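Local coordinates for hypothetical protein ybgI (PDB 1NMO) that probably protects the cell against radiation damage, perhaps by helping to degrade damaged nucleotides, as a toroidal hexamer with a dinuclear metal site in each subunit, at residues A[51-56]-A[87-92]; A[69-72]-A[78-81]. All coordinates share one frame; numbering follows the deposited sequence.

Interaction 1: A[51-56]-A[87-92]; sequences EAVRLG and LANDIN
Asn-89 ND2, which donates a hydrogen bond to the carbonyl O of Thr-85 four residues earlier, is also the atom that Val-53 of helix 46-54 lies against. Val-53 CG2 comes within 3.3 Å of Asn-89 ND2, a close approach for a methyl against an amide nitrogen, with the two side chains crossing at about a right angle. The same methyl touches the end of Ile-91, Val-53 CG2 lying 3.7 Å from Ile-91 CD1. Ile-91 reaches this far because CG1 stands beside the backbone N (chi1 -67°) and the chain then runs fully extended, carrying CD1 to the helix. There Ile-91 CD1 also comes to 4.3 Å from Ala-52 CB, in the buried part of the contact, where Ala-52 and Ile-91 both rest on Val-60 of strand 59-62. No hydrogen bond crosses between the segments. Farther round helix 46-54, Arg-54 grips Glu-51 side-on; Arg-54 NH2 lies 2.8 Å from Glu-51 OE1, on its syn lone pair, and NE bonds OE2. Both helices stop in Schellman motifs, with Gly-56 and Asp-90 at positive phi. The arrangement is that of consecutive beta-alpha-beta crossovers in the parallel part of a mixed sheet, strands 37-41, 59-62 and 92-95, the last turn of helix 46-54 packed against the residues that lead from helix 78-88 into strand 92-95.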
ATOM      1  N   GLU A  51      22.965 -22.271   5.038  1.00 15.48           N
ATOM      2  CA  GLU A  51      23.448 -22.309   3.667  1.00 16.03           C
ATOM      3  C   GLU A  51      24.738 -23.075   3.605  1.00 16.54           C
ATOM      4  O   GLU A  51      24.977 -23.724   2.575  1.00 18.43           O
ATOM      5  CB  GLU A  51      23.688 -20.944   3.079  1.00 15.60           C
ATOM      6  CG  GLU A  51      22.447 -20.345   2.430  1.00 19.28           C
ATOM      7  CD  GLU A  51      22.030 -21.062   1.144  1.00 19.79           C
ATOM      8  OE1 GLU A  51      22.768 -21.027   0.152  1.00 19.92           O
ATOM      9  OE2 GLU A  51      20.950 -21.676   1.125  1.00 22.16           O
ATOM     10  N   ALA A  52      25.585 -23.016   4.644  1.00 15.00           N
ATOM     11  CA  ALA A  52      26.836 -23.771   4.592  1.00 15.71           C
ATOM     12  C   ALA A  52      26.626 -25.271   4.656  1.00 17.01           C
ATOM     13  O   ALA A  52      27.456 -26.073   4.184  1.00 17.19           O
ATOM     14  CB  ALA A  52      27.722 -23.397   5.730  1.00 16.17           C
ATOM     15  N   VAL A  53      25.539 -25.672   5.327  1.00 17.93           N
ATOM     16  CA  VAL A  53      25.263 -27.086   5.466  1.00 16.10           C
ATOM     17  C   VAL A  53      24.704 -27.545   4.075  1.00 16.70           C
ATOM     18  O   VAL A  53      25.080 -28.561   3.560  1.00 16.05           O
ATOM     19  CB  VAL A  53      24.219 -27.299   6.657  1.00 16.11           C
ATOM     20  CG1 VAL A  53      23.497 -28.662   6.512  1.00 15.78           C
ATOM     21  CG2 VAL A  53      24.944 -27.329   7.991  1.00 14.50           C
ATOM     22  N   ARG A  54      23.859 -26.740   3.450  1.00 16.74           N
ATOM     23  CA  ARG A  54      23.270 -27.105   2.182  1.00 17.18           C
ATOM     24  C   ARG A  54      24.371 -27.206   1.157  1.00 17.50           C
ATOM     25  O   ARG A  54      24.405 -28.149   0.361  1.00 17.22           O
ATOM     26  CB  ARG A  54      22.276 -26.024   1.758  1.00 17.93           C
ATOM     27  CG  ARG A  54      21.492 -26.304   0.481  1.00 19.29           C
ATOM     28  CD  ARG A  54      20.584 -25.121   0.132  1.00 20.70           C
ATOM     29  NE  ARG A  54      21.339 -23.943  -0.399  1.00 23.18           N
ATOM     30  CZ  ARG A  54      21.844 -23.865  -1.642  1.00 23.38           C
ATOM     31  NH1 ARG A  54      21.691 -24.871  -2.518  1.00 22.68           N
ATOM     32  NH2 ARG A  54      22.517 -22.788  -2.014  1.00 22.37           N
ATOM     33  N   LEU A  55      25.310 -26.253   1.191  1.00 16.89           N
ATOM     34  CA  LEU A  55      26.413 -26.247   0.222  1.00 16.33           C
ATOM     35  C   LEU A  55      27.531 -27.244   0.615  1.00 17.55           C
ATOM     36  O   LEU A  55      28.585 -27.369  -0.055  1.00 16.02           O
ATOM     37  CB  LEU A  55      26.978 -24.816   0.082  1.00 14.40           C
ATOM     38  CG  LEU A  55      26.059 -23.837  -0.601  1.00 13.31           C
ATOM     39  CD1 LEU A  55      26.499 -22.430  -0.493  1.00 15.67           C
ATOM     40  CD2 LEU A  55      26.023 -24.185  -2.057  1.00 16.40           C
ATOM     41  N   GLY A  56      27.337 -27.959   1.722  1.00 17.96           N
ATOM     42  CA  GLY A  56      28.392 -28.925   2.082  1.00 17.87           C
ATOM     43  C   GLY A  56      29.697 -28.249   2.504  1.00 17.25           C
ATOM     44  O   GLY A  56      30.803 -28.824   2.398  1.00 15.89           O
ATOM     45  N   LEU A  87      28.699 -27.963  15.089  1.00 14.90           N
ATOM     46  CA  LEU A  87      29.389 -29.123  15.643  1.00 15.30           C
ATOM     47  C   LEU A  87      28.901 -30.388  15.096  1.00 15.24           C
ATOM     48  O   LEU A  87      29.708 -31.212  14.748  1.00 16.26           O
ATOM     49  CB  LEU A  87      29.307 -29.174  17.167  1.00 14.63           C
ATOM     50  CG  LEU A  87      30.118 -28.063  17.771  1.00 14.64           C
ATOM     51  CD1 LEU A  87      29.429 -27.579  19.026  1.00 15.44           C
ATOM     52  CD2 LEU A  87      31.475 -28.599  18.110  1.00 14.50           C
ATOM     53  N   ALA A  88      27.591 -30.553  14.959  1.00 14.54           N
ATOM     54  CA  ALA A  88      27.144 -31.861  14.469  1.00 15.63           C
ATOM     55  C   ALA A  88      27.527 -32.132  13.015  1.00 16.65           C
ATOM     56  O   ALA A  88      27.496 -33.292  12.558  1.00 17.51           O
ATOM     57  CB  ALA A  88      25.634 -32.025  14.646  1.00 10.43           C
ATOM     58  N   ASN A  89      27.885 -31.081  12.262  1.00 17.54           N
ATOM     59  CA  ASN A  89      28.240 -31.288  10.834  1.00 17.12           C
ATOM     60  C   ASN A  89      29.761 -31.082  10.624  1.00 17.60           C
ATOM     61  O   ASN A  89      30.233 -31.035   9.508  1.00 18.45           O
ATOM     62  CB  ASN A  89      27.419 -30.308   9.971  1.00 15.95           C
ATOM     63  CG  ASN A  89      25.969 -30.637   9.982  1.00 17.67           C
ATOM     64  OD1 ASN A  89      25.625 -31.775   9.683  1.00 20.34           O
ATOM     65  ND2 ASN A  89      25.103 -29.694  10.344  1.00 15.59           N
ATOM     66  N   ASP A  90      30.509 -30.974  11.714  1.00 17.78           N
ATOM     67  CA  ASP A  90      31.968 -30.811  11.684  1.00 16.61           C
ATOM     68  C   ASP A  90      32.393 -29.640  10.861  1.00 15.13           C
ATOM     69  O   ASP A  90      33.401 -29.695  10.151  1.00 14.51           O
ATOM     70  CB  ASP A  90      32.656 -32.028  11.126  1.00 18.62           C
ATOM     71  CG  ASP A  90      32.366 -33.256  11.913  1.00 20.04           C
ATOM     72  OD1 ASP A  90      32.583 -33.215  13.149  1.00 20.57           O
ATOM     73  OD2 ASP A  90      31.914 -34.271  11.274  1.00 21.59           O
ATOM     74  N   ILE A  91      31.626 -28.574  10.936  1.00 14.18           N
ATOM     75  CA  ILE A  91      31.976 -27.392  10.174  1.00 13.84           C
ATOM     76  C   ILE A  91      32.846 -26.461  11.046  1.00 13.38           C
ATOM     77  O   ILE A  91      32.438 -26.138  12.149  1.00 14.50           O
ATOM     78  CB  ILE A  91      30.702 -26.640   9.758  1.00 11.96           C
ATOM     79  CG1 ILE A  91      29.879 -27.431   8.767  1.00 14.17           C
ATOM     80  CG2 ILE A  91      31.051 -25.331   9.137  1.00 14.26           C
ATOM     81  CD1 ILE A  91      28.611 -26.693   8.322  1.00  9.61           C
ATOM     82  N   ASN A  92      34.050 -26.084  10.591  1.00 12.87           N
ATOM     83  CA  ASN A  92      34.889 -25.071  11.296  1.00 13.31           C
ATOM     84  C   ASN A  92      34.308 -23.608  11.241  1.00 13.10           C
ATOM     85  O   ASN A  92      33.976 -23.104  10.157  1.00 14.36           O
ATOM     86  CB  ASN A  92      36.296 -25.003  10.663  1.00 12.53           C
ATOM     87  CG  ASN A  92      37.022 -26.312  10.770  1.00 11.97           C
ATOM     88  OD1 ASN A  92      37.783 -26.538  11.709  1.00 12.52           O
ATOM     89  ND2 ASN A  92      36.736 -27.228   9.849  1.00 12.37           N
TER

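Interaction 2: A[69-72]-A[78-81]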
ATOM      1  N   LYS A  69      32.880 -10.484  24.388  1.00 24.84           N
ATOM      2  CA  LYS A  69      33.198 -10.195  25.746  1.00 27.10           C
ATOM      3  C   LYS A  69      31.941  -9.769  26.504  1.00 28.05           C
ATOM      4  O   LYS A  69      31.134  -8.893  26.066  1.00 26.76           O
ATOM      5  CB  LYS A  69      34.305  -9.123  25.862  1.00 28.78           C
ATOM      6  CG  LYS A  69      35.093  -9.188  27.199  1.00 31.26           C
ATOM      7  CD  LYS A  69      36.620  -9.599  27.017  1.00 33.28           C
ATOM      8  CE  LYS A  69      37.313  -8.909  25.790  1.00 33.61           C
ATOM      9  NZ  LYS A  69      37.565  -7.408  25.899  1.00 34.85           N
ATOM     10  N   GLY A  70      31.761 -10.469  27.638  1.00 28.77           N
ATOM     11  CA  GLY A  70      30.631 -10.195  28.503  1.00 29.31           C
ATOM     12  C   GLY A  70      29.330 -10.944  28.294  1.00 29.37           C
ATOM     13  O   GLY A  70      28.508 -10.822  29.180  1.00 29.45           O
ATOM     14  N   GLU A  71      29.119 -11.668  27.187  1.00 28.46           N
ATOM     15  CA  GLU A  71      27.855 -12.386  27.036  1.00 28.74           C
ATOM     16  C   GLU A  71      27.897 -13.647  27.915  1.00 28.33           C
ATOM     17  O   GLU A  71      28.976 -14.046  28.378  1.00 29.14           O
ATOM     18  CB  GLU A  71      27.592 -12.763  25.558  1.00 29.80           C
ATOM     19  CG  GLU A  71      28.671 -13.674  24.824  1.00 32.29           C
ATOM     20  CD  GLU A  71      28.285 -14.010  23.358  1.00 32.86           C
ATOM     21  OE1 GLU A  71      27.750 -13.080  22.669  1.00 34.86           O
ATOM     22  OE2 GLU A  71      28.508 -15.180  22.897  1.00 34.65           O
ATOM     23  N   SER A  72      26.741 -14.255  28.184  1.00 26.90           N
ATOM     24  CA  SER A  72      26.725 -15.474  29.000  1.00 25.15           C
ATOM     25  C   SER A  72      27.269 -16.599  28.146  1.00 23.51           C
ATOM     26  O   SER A  72      27.032 -16.615  26.933  1.00 23.22           O
ATOM     27  CB  SER A  72      25.301 -15.859  29.455  1.00 25.27           C
ATOM     28  OG  SER A  72      25.316 -17.169  30.026  1.00 26.48           O
HETATM   29  N   MSE A  78      19.185 -19.648  20.536  1.00 17.83           N
HETATM   30  CA  MSE A  78      19.949 -19.478  19.295  1.00 18.12           C
HETATM   31  C   MSE A  78      21.374 -20.074  19.313  1.00 16.81           C
HETATM   32  O   MSE A  78      21.860 -20.625  18.299  1.00 17.06           O
HETATM   33  CB  MSE A  78      20.073 -17.981  18.971  1.00 20.14           C
HETATM   34  CG  MSE A  78      18.869 -17.292  18.537  1.00 24.19           C
HETATM   35 SE   MSE A  78      19.254 -15.401  18.939  1.00 26.91          SE
HETATM   36  CE  MSE A  78      20.557 -15.108  17.400  1.00 27.24           C
ATOM     37  N   LYS A  79      22.081 -19.931  20.433  1.00 15.53           N
ATOM     38  CA  LYS A  79      23.448 -20.462  20.537  1.00 14.96           C
ATOM     39  C   LYS A  79      23.496 -21.983  20.392  1.00 14.95           C
ATOM     40  O   LYS A  79      24.447 -22.529  19.820  1.00 14.90           O
ATOM     41  CB  LYS A  79      24.085 -20.129  21.881  1.00 15.53           C
ATOM     42  CG  LYS A  79      24.906 -18.824  21.999  1.00 15.66           C
ATOM     43  CD  LYS A  79      25.826 -18.909  23.307  1.00 19.85           C
ATOM     44  CE  LYS A  79      27.362 -19.358  23.066  1.00 19.65           C
ATOM     45  NZ  LYS A  79      28.284 -18.725  24.130  1.00 23.74           N
ATOM     46  N   ARG A  80      22.499 -22.669  20.930  1.00 14.13           N
ATOM     47  CA  ARG A  80      22.494 -24.116  20.850  1.00 15.73           C
ATOM     48  C   ARG A  80      22.206 -24.509  19.445  1.00 14.32           C
ATOM     49  O   ARG A  80      22.699 -25.532  18.982  1.00 14.94           O
ATOM     50  CB  ARG A  80      21.394 -24.765  21.745  1.00 14.78           C
ATOM     51  CG  ARG A  80      20.865 -26.154  21.215  1.00 16.29           C
ATOM     52  CD  ARG A  80      19.513 -26.478  21.840  1.00 17.82           C
ATOM     53  NE  ARG A  80      18.631 -27.582  21.310  1.00 23.69           N
ATOM     54  CZ  ARG A  80      18.963 -28.879  21.156  1.00 24.52           C
ATOM     55  NH1 ARG A  80      20.206 -29.333  21.461  1.00 27.10           N
ATOM     56  NH2 ARG A  80      18.040 -29.736  20.731  1.00 23.49           N
ATOM     57  N   ASN A  81      21.387 -23.720  18.761  1.00 13.89           N
ATOM     58  CA  ASN A  81      21.005 -24.082  17.372  1.00 13.35           C
ATOM     59  C   ASN A  81      22.186 -23.905  16.446  1.00 12.94           C
ATOM     60  O   ASN A  81      22.477 -24.768  15.624  1.00 13.10           O
ATOM     61  CB  ASN A  81      19.873 -23.214  16.879  1.00 13.03           C
ATOM     62  CG  ASN A  81      18.572 -23.437  17.680  1.00 16.89           C
ATOM     63  OD1 ASN A  81      18.304 -24.544  18.173  1.00 18.47           O
ATOM     64  ND2 ASN A  81      17.748 -22.387  17.780  1.00 17.63           N
TER
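In the long connection of a beta-alpha-beta crossover, between strand 59-62 and helix 78-88, Glu-71 and Ser-72 of the loop meet Lys-79 of the helix's first turn. The contact is a long salt bridge at the protein surface: Glu-71 OE2 and Lys-79 NZ are 3.8 Å apart, and no hydrogen bond joins the two segments. The carboxylate is approached unequally, since Glu-71 OE1 is 5.9 Å from Lys-79 NZ. The two side chains come from opposite directions and span a gap between backbones whose nearest CA atoms, those of Ser-72 and Lys-79, are 10.4 Å apart. On the loop side, Glu-71 CG sits between the backbone N and the carbonyl carbon (chi1 59°), with the chain extended beyond it to present OE2. On the helix side, Lys-79 bends at chi3 (98°). Phe-67 serves both side chains, packing against Lys-79 and giving its backbone N to Glu-71 OE2 in a weak hydrogen bond; OE2 thus has two partners, both of them weak or long. Ser-72 OG accepts a bond from Val-74 N, forming an ST turn as the loop heads for the helix. The side chain of Glu-71 is about 10 Å from that of His-64, a ligand of the dinuclear iron site, and about 13 Å from an iron, so the salt bridge stands apart from that site. Lys-79 NZ is also 3.7 Å from Ser-72 O, too far to count as a hydrogen bond here, and the directions from NZ to this carbonyl oxygen and to Glu-71 OE2 open at about 75°.

From the N terminus, the chain passes through strand 37-41 and helix 46-54, whose end supplies the first half of interaction 1. It then runs through strand 59-62 into the long loop holding residues 69-72 and enters helix 78-88, closing the short loop of interaction 2 after only five intervening residues. The turn into strand 92-95 closes interaction 1, so interaction 2 is nested inside it. Interaction 2 joins the loop after strand 59-62 to the start of helix 78-88; interaction 1 joins two neighbouring crossover connections, the chain just after the C-terminal end of helix 78-88 packing on helix 46-54. The centres are 19 Å apart and the two contacts do not touch.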